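Local coordinates for SusD superfamily protein (Parabacteroides distasonis, PDB 3OTN) that probably binds carbohydrate or another nutrient at the outer membrane, at residues 148-153 against 471-476; 78-83 against 464-469. All blocks are in the same frame, centred on the assembly; numbering follows the deposited sequence.

Contact 1 (148-153 against 471-476); sequences ELQVSR and QANPNL
Gln150 and Asn473 bring their CA atoms to 5.5 Å, and Ser152 and Leu476 theirs to 5.3 Å, so that the irregular segment 148-153 runs alongside the type I beta turn Asn473-Leu476, which follows directly on a helix end. Three side-chain amides join the two backbones. Gln150 and Asn473 lie antiparallel alongside each other, their amide planes 39° apart, and each reaches a carbonyl of the other segment. NE2 of Gln150 donates to Ala472 O at 3.1 Å, with the acceptor almost exactly in the amide plane; the chain, bent at its second torsion, folds the glutamine back over the end of the helix to make this bond. Asn473, with CG anti to its own nitrogen (chi1 -176°), sends ND2 to Val151 O at 2.9 Å, while its OD1 receives the backbone N of Asn475 from above the carbonyl plane, which makes an Asx turn. One buried amide therefore shapes its own turn and grips the facing segment. The third amide, Asn475, gives a nearly straight bond (169°) from ND2 to Gln150 O at 2.9 Å, using the carbonyl at the centre of an inverse gamma turn. Farther along, Asn475 O is linked by one water to Ser152 OG and by another to Arg153 N. Apolar contact is slight: CD2 of Leu476 meets CG of Arg153 at 3.8 Å, the two side chains set roughly perpendicular. Beyond this, the Arg153 guanidinium bonds to Asn479, Thr477 and Asp135 O, and Leu476 and Val151 both pack on Pro137. The contact thus fastens, at the protein surface, the loop between helices 108-133 and 156-172 to the C-terminal end of helix 467-472.

Contact 2 (78-83 against 464-469); sequences YIEDWW and PIPLSE. With ACT (acetate ion), chain E.
Glu80 and Pro466 have the nearest CA atoms, 5.6 Å apart, where the first turn of helix 79-100 meets the N-cap residue of helix 467-472 and the extended residues leading into it. Pro466 lies at the middle of the interface: its CG sits 3.6 Å from Ile79 O, a carbonyl already bonded to Trp83 N within the helix, and its CB rests against CG of Glu80. Ile79 places CG1 between its backbone N and carbonyl carbon (chi1 61°), which carries CD1 forward to 3.6 Å from Pro464 O and alongside the proline rings. On the more exposed side, in one of two modelled conformers of Glu80, Ser468 OG donates to Glu80 OE2 at 2.9 Å, meeting the carboxylate on its anti side and somewhat out of its plane; the bond is probably only partly occupied. Trp83 provides the broad apolar surface. Glu469 lays its CG over the five-membered ring in a CH-pi contact, 3.7 Å from the centroid, with its carboxylate inclined 32° to the indole; Ile465 CG2 lies over the same face near the rim, and Ile465 CD1 approaches CZ3 at 3.7 Å. In the plane of the ring, NE1 donates in a bent bond (139°) to O of an acetate, probably from the crystallisation liquor, at 3.0 Å. A leucine in place of Trp83 would probably leave Ile465 and the Glu469 methylene chain without their flat support and the acetate without its N-H donor. Phe133 of helix 108-133 meets the indole edge-to-face and also touches Ile79, Ile465 and Pro466, completing a buried core. The arrangement is helix-to-loop packing in the helix-rich part of the SusD fold, joining an early helix to the C-terminal region.

Overall arrangement
Contacts 1 and 2 share helix 467-472, contact 2 at its N-terminal start and contact 1 at its C-terminal end, and their centres are 13 Å apart. Their segments alternate along the chain, so the C-terminal region is tied to two separate N-terminal elements. Leu476 connects them: its CD1 lies 3.7 Å from Glu469 O and 4.2 Å from Trp83 CZ2. Arg153 NH2 adds a second junction, 3.8 Å from Ile465 CD1. Contact 2 is buried and largely apolar, about 18 Å from the chain's centre, whereas contact 1 is a polar surface contact at 28 Å. The acetate hydrogen-bonded by Trp83 NE1 also approaches contact 1, its CH3 4.2 Å from Val151 CG2, but does not prove a nutrient site.

Contact 1 (148-153 against 471-476)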
loop_
_atom_site.group_PDB
_atom_site.type_symbol
_atom_site.label_atom_id
_atom_site.label_comp_id
_atom_site.label_asym_id
_atom_site.label_seq_id
_atom_site.Cartn_x
_atom_site.Cartn_y
_atom_site.Cartn_z
ATOM N N GLU A 148 22.052 0.476 -24.310
ATOM C CA GLU A 148 22.524 1.759 -23.768
ATOM C C GLU A 148 21.948 1.912 -22.359
ATOM O O GLU A 148 20.735 1.818 -22.171
ATOM C CB GLU A 148 22.116 2.936 -24.694
ATOM C CG GLU A 148 22.428 4.368 -24.157
ATOM C CD GLU A 148 23.879 4.563 -23.676
ATOM O OE1 GLU A 148 24.815 4.409 -24.495
ATOM O OE2 GLU A 148 24.082 4.887 -22.478
ATOM N N LEU A 149 22.827 2.114 -21.379
ATOM C CA LEU A 149 22.420 2.170 -19.977
ATOM C C LEU A 149 21.787 3.509 -19.573
ATOM O O LEU A 149 21.046 3.549 -18.583
ATOM C CB LEU A 149 23.587 1.771 -19.048
ATOM C CG LEU A 149 24.023 0.292 -19.257
ATOM C CD1 LEU A 149 25.271 -0.070 -18.429
ATOM C CD2 LEU A 149 22.901 -0.723 -18.981
ATOM N N GLN A 150 22.033 4.566 -20.360
ATOM C CA GLN A 150 21.322 5.847 -20.247
ATOM C C GLN A 150 19.917 5.707 -20.870
ATOM O O GLN A 150 19.595 6.328 -21.862
ATOM C CB GLN A 150 22.127 6.998 -20.896
ATOM C CG GLN A 150 23.548 7.182 -20.311
ATOM C CD GLN A 150 23.582 7.993 -19.023
ATOM O OE1 GLN A 150 23.619 9.208 -19.082
ATOM N NE2 GLN A 150 23.590 7.322 -17.867
ATOM N N VAL A 151 19.069 4.899 -20.229
ATOM C CA VAL A 151 17.694 4.639 -20.707
ATOM C C VAL A 151 16.822 5.899 -20.634
ATOM O O VAL A 151 17.187 6.863 -19.974
ATOM C CB VAL A 151 17.043 3.524 -19.867
ATOM C CG1 VAL A 151 17.811 2.200 -20.070
ATOM C CG2 VAL A 151 17.046 3.883 -18.351
ATOM N N SER A 152 15.675 5.863 -21.310
ATOM C CA SER A 152 14.685 6.918 -21.282
ATOM C C SER A 152 13.426 6.391 -20.633
ATOM O O SER A 152 13.213 5.186 -20.564
ATOM C CB SER A 152 14.380 7.357 -22.705
ATOM O OG SER A 152 15.582 7.815 -23.297
ATOM N N ARG A 153 12.595 7.306 -20.164
ATOM C CA ARG A 153 11.321 6.953 -19.567
ATOM C C ARG A 153 10.362 6.585 -20.700
ATOM O O ARG A 153 10.281 7.296 -21.684
ATOM C CB ARG A 153 10.754 8.129 -18.761
ATOM C CG ARG A 153 11.697 8.635 -17.667
ATOM C CD ARG A 153 11.228 9.982 -17.146
ATOM N NE ARG A 153 9.943 9.859 -16.507
ATOM C CZ ARG A 153 9.052 10.831 -16.305
ATOM N NH1 ARG A 153 9.228 12.071 -16.730
ATOM N NH2 ARG A 153 7.921 10.525 -15.692
ATOM N N GLN A 471 20.658 13.296 -12.506
ATOM C CA GLN A 471 22.079 13.694 -12.674
ATOM C C GLN A 471 22.956 12.516 -13.166
ATOM O O GLN A 471 23.904 12.723 -13.942
ATOM C CB GLN A 471 22.636 14.363 -11.407
ATOM C CG GLN A 471 21.878 15.703 -11.101
ATOM C CD GLN A 471 22.467 16.498 -9.963
ATOM O OE1 GLN A 471 23.041 15.944 -9.027
ATOM N NE2 GLN A 471 22.351 17.812 -10.050
ATOM N N ALA A 472 22.616 11.305 -12.737
ATOM C CA ALA A 472 23.265 10.060 -13.214
ATOM C C ALA A 472 22.927 9.749 -14.690
ATOM O O ALA A 472 23.722 9.165 -15.398
ATOM C CB ALA A 472 22.814 8.877 -12.362
ATOM N N ASN A 473 21.714 10.120 -15.091
ATOM C CA ASN A 473 21.146 9.802 -16.391
ATOM C C ASN A 473 20.318 10.989 -16.883
ATOM O O ASN A 473 19.102 11.036 -16.658
ATOM C CB ASN A 473 20.277 8.542 -16.297
ATOM C CG ASN A 473 19.733 8.115 -17.642
ATOM O OD1 ASN A 473 20.074 8.715 -18.654
ATOM N ND2 ASN A 473 18.867 7.088 -17.658
ATOM N N PRO A 474 20.963 11.941 -17.572
ATOM C CA PRO A 474 20.202 13.042 -18.128
ATOM C C PRO A 474 19.243 12.662 -19.259
ATOM O O PRO A 474 18.554 13.557 -19.721
ATOM C CB PRO A 474 21.281 14.005 -18.663
ATOM C CG PRO A 474 22.511 13.254 -18.694
ATOM C CD PRO A 474 22.410 12.142 -17.726
ATOM N N ASN A 475 19.219 11.403 -19.725
ATOM C CA ASN A 475 18.131 10.952 -20.622
ATOM C C ASN A 475 16.773 10.768 -19.933
ATOM O O ASN A 475 15.789 10.541 -20.613
ATOM C CB ASN A 475 18.498 9.676 -21.424
ATOM C CG ASN A 475 19.433 9.967 -22.595
ATOM O OD1 ASN A 475 19.485 11.082 -23.082
ATOM N ND2 ASN A 475 20.178 8.966 -23.033
ATOM N N LEU A 476 16.725 10.826 -18.601
ATOM C CA LEU A 476 15.451 10.865 -17.876
ATOM C C LEU A 476 14.866 12.270 -17.878
ATOM O O LEU A 476 15.444 13.211 -17.335
ATOM C CB LEU A 476 15.603 10.388 -16.432
ATOM C CG LEU A 476 16.197 9.008 -16.157
ATOM C CD1 LEU A 476 16.370 8.799 -14.645
ATOM C CD2 LEU A 476 15.312 7.870 -16.772
HETATM O O HOH W 1 15.447 10.616 -23.744
HETATM O O HOH W 2 13.322 10.176 -20.337
#

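Contact 2 (78-83 against 464-469)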
loop_
_atom_site.group_PDB
_atom_site.type_symbol
_atom_site.label_atom_id
_atom_site.label_comp_id
_atom_site.label_asym_id
_atom_site.label_seq_id
_atom_site.Cartn_x
_atom_site.Cartn_y
_atom_site.Cartn_z
ATOM N N TYR A 78 12.200 10.113 0.365
ATOM C CA TYR A 78 11.462 8.896 -0.023
ATOM C C TYR A 78 11.541 8.510 -1.480
ATOM O O TYR A 78 11.629 7.325 -1.790
ATOM C CB TYR A 78 9.992 8.939 0.442
ATOM C CG TYR A 78 9.834 9.568 1.792
ATOM C CD1 TYR A 78 10.511 9.049 2.877
ATOM C CD2 TYR A 78 9.082 10.737 1.981
ATOM C CE1 TYR A 78 10.445 9.633 4.118
ATOM C CE2 TYR A 78 8.994 11.347 3.269
ATOM C CZ TYR A 78 9.687 10.769 4.331
ATOM O OH TYR A 78 9.670 11.306 5.618
ATOM N N ILE A 79 11.435 9.482 -2.389
ATOM C CA ILE A 79 11.387 9.199 -3.800
ATOM C C ILE A 79 12.651 8.427 -4.288
ATOM O O ILE A 79 12.541 7.554 -5.140
ATOM C CB ILE A 79 11.094 10.468 -4.679
ATOM C CG1 ILE A 79 12.189 11.531 -4.509
ATOM C CG2 ILE A 79 9.667 11.040 -4.377
ATOM C CD1 ILE A 79 11.969 12.775 -5.312
ATOM N N GLU A 80 13.830 8.728 -3.750
ATOM C CA GLU A 80 15.051 7.995 -4.119
ATOM C C GLU A 80 14.954 6.523 -3.759
ATOM O O GLU A 80 15.352 5.661 -4.536
ATOM C CB GLU A 80 16.292 8.577 -3.421
ATOM C CG GLU A 80 16.850 9.745 -4.127
ATOM C CD GLU A 80 17.953 10.432 -3.358
ATOM O OE1 GLU A 80 17.677 11.007 -2.273
ATOM O OE2 GLU A 80 19.077 10.434 -3.886
ATOM N N ASP A 81 14.446 6.252 -2.557
ATOM C CA ASP A 81 14.357 4.879 -2.032
ATOM C C ASP A 81 13.385 4.063 -2.879
ATOM O O ASP A 81 13.657 2.918 -3.219
ATOM C CB ASP A 81 13.892 4.901 -0.566
ATOM C CG ASP A 81 14.759 5.819 0.297
ATOM O OD1 ASP A 81 15.779 5.337 0.795
ATOM O OD2 ASP A 81 14.467 7.032 0.393
ATOM N N TRP A 82 12.260 4.685 -3.213
ATOM C CA TRP A 82 11.251 4.030 -4.007
ATOM C C TRP A 82 11.769 3.715 -5.397
ATOM O O TRP A 82 11.581 2.598 -5.859
ATOM C CB TRP A 82 9.963 4.838 -4.109
ATOM C CG TRP A 82 9.027 4.682 -2.968
ATOM C CD1 TRP A 82 8.879 5.522 -1.900
ATOM C CD2 TRP A 82 8.061 3.655 -2.802
ATOM N NE1 TRP A 82 7.892 5.064 -1.060
ATOM C CE2 TRP A 82 7.374 3.912 -1.592
ATOM C CE3 TRP A 82 7.718 2.531 -3.542
ATOM C CZ2 TRP A 82 6.340 3.091 -1.125
ATOM C CZ3 TRP A 82 6.702 1.695 -3.063
ATOM C CH2 TRP A 82 6.008 2.004 -1.879
ATOM N N TRP A 83 12.436 4.676 -6.037
ATOM C CA TRP A 83 12.980 4.444 -7.385
ATOM C C TRP A 83 14.085 3.377 -7.403
ATOM O O TRP A 83 14.028 2.448 -8.160
ATOM C CB TRP A 83 13.542 5.748 -7.950
ATOM C CG TRP A 83 14.006 5.674 -9.359
ATOM C CD1 TRP A 83 15.227 5.265 -9.805
ATOM C CD2 TRP A 83 13.272 6.067 -10.499
ATOM N NE1 TRP A 83 15.299 5.363 -11.174
ATOM C CE2 TRP A 83 14.102 5.842 -11.637
ATOM C CE3 TRP A 83 11.976 6.562 -10.694
ATOM C CZ2 TRP A 83 13.676 6.118 -12.940
ATOM C CZ3 TRP A 83 11.543 6.835 -12.007
ATOM C CH2 TRP A 83 12.403 6.624 -13.105
ATOM N N PRO A 464 8.144 13.665 -8.255
ATOM C CA PRO A 464 9.249 13.930 -9.160
ATOM C C PRO A 464 10.174 12.734 -9.318
ATOM O O PRO A 464 10.310 11.901 -8.391
ATOM C CB PRO A 464 10.034 15.065 -8.454
ATOM C CG PRO A 464 9.351 15.353 -7.214
ATOM C CD PRO A 464 8.319 14.330 -6.952
ATOM N N ILE A 465 10.849 12.691 -10.450
ATOM C CA ILE A 465 11.948 11.763 -10.647
ATOM C C ILE A 465 13.057 12.340 -9.767
ATOM O O ILE A 465 13.282 13.528 -9.812
ATOM C CB ILE A 465 12.404 11.703 -12.104
ATOM C CG1 ILE A 465 11.223 11.436 -13.066
ATOM C CG2 ILE A 465 13.498 10.654 -12.274
ATOM C CD1 ILE A 465 10.307 10.257 -12.690
ATOM N N PRO A 466 13.723 11.512 -8.940
ATOM C CA PRO A 466 14.793 12.008 -8.050
ATOM C C PRO A 466 15.946 12.672 -8.762
ATOM O O PRO A 466 16.410 12.172 -9.790
ATOM C CB PRO A 466 15.318 10.728 -7.389
ATOM C CG PRO A 466 14.260 9.788 -7.449
ATOM C CD PRO A 466 13.455 10.082 -8.697
ATOM N N LEU A 467 16.428 13.764 -8.183
ATOM C CA LEU A 467 17.530 14.496 -8.718
ATOM C C LEU A 467 18.729 13.585 -8.915
ATOM O O LEU A 467 19.355 13.668 -9.948
ATOM C CB LEU A 467 17.935 15.657 -7.804
ATOM C CG LEU A 467 19.075 16.548 -8.328
ATOM C CD1 LEU A 467 18.755 17.109 -9.711
ATOM C CD2 LEU A 467 19.376 17.688 -7.315
ATOM N N SER A 468 19.033 12.704 -7.950
ATOM C CA SER A 468 20.179 11.819 -8.109
ATOM C C SER A 468 20.122 10.973 -9.399
ATOM O O SER A 468 21.144 10.790 -10.086
ATOM C CB SER A 468 20.329 10.881 -6.891
ATOM O OG SER A 468 19.186 10.083 -6.744
ATOM N N GLU A 469 18.943 10.443 -9.700
ATOM C CA GLU A 469 18.721 9.630 -10.901
ATOM C C GLU A 469 18.883 10.440 -12.182
ATOM O O GLU A 469 19.534 9.977 -13.118
ATOM C CB GLU A 469 17.344 9.004 -10.858
ATOM C CG GLU A 469 17.175 7.992 -9.721
ATOM C CD GLU A 469 18.120 6.781 -9.839
ATOM O OE1 GLU A 469 18.472 6.347 -10.978
ATOM O OE2 GLU A 469 18.494 6.259 -8.790
HETATM C C ACT E . 16.589 3.277 -13.798
HETATM O O ACT E . 16.546 4.535 -13.743
HETATM O OXT ACT E . 17.485 2.627 -13.170
HETATM C CH3 ACT E . 15.581 2.556 -14.598
#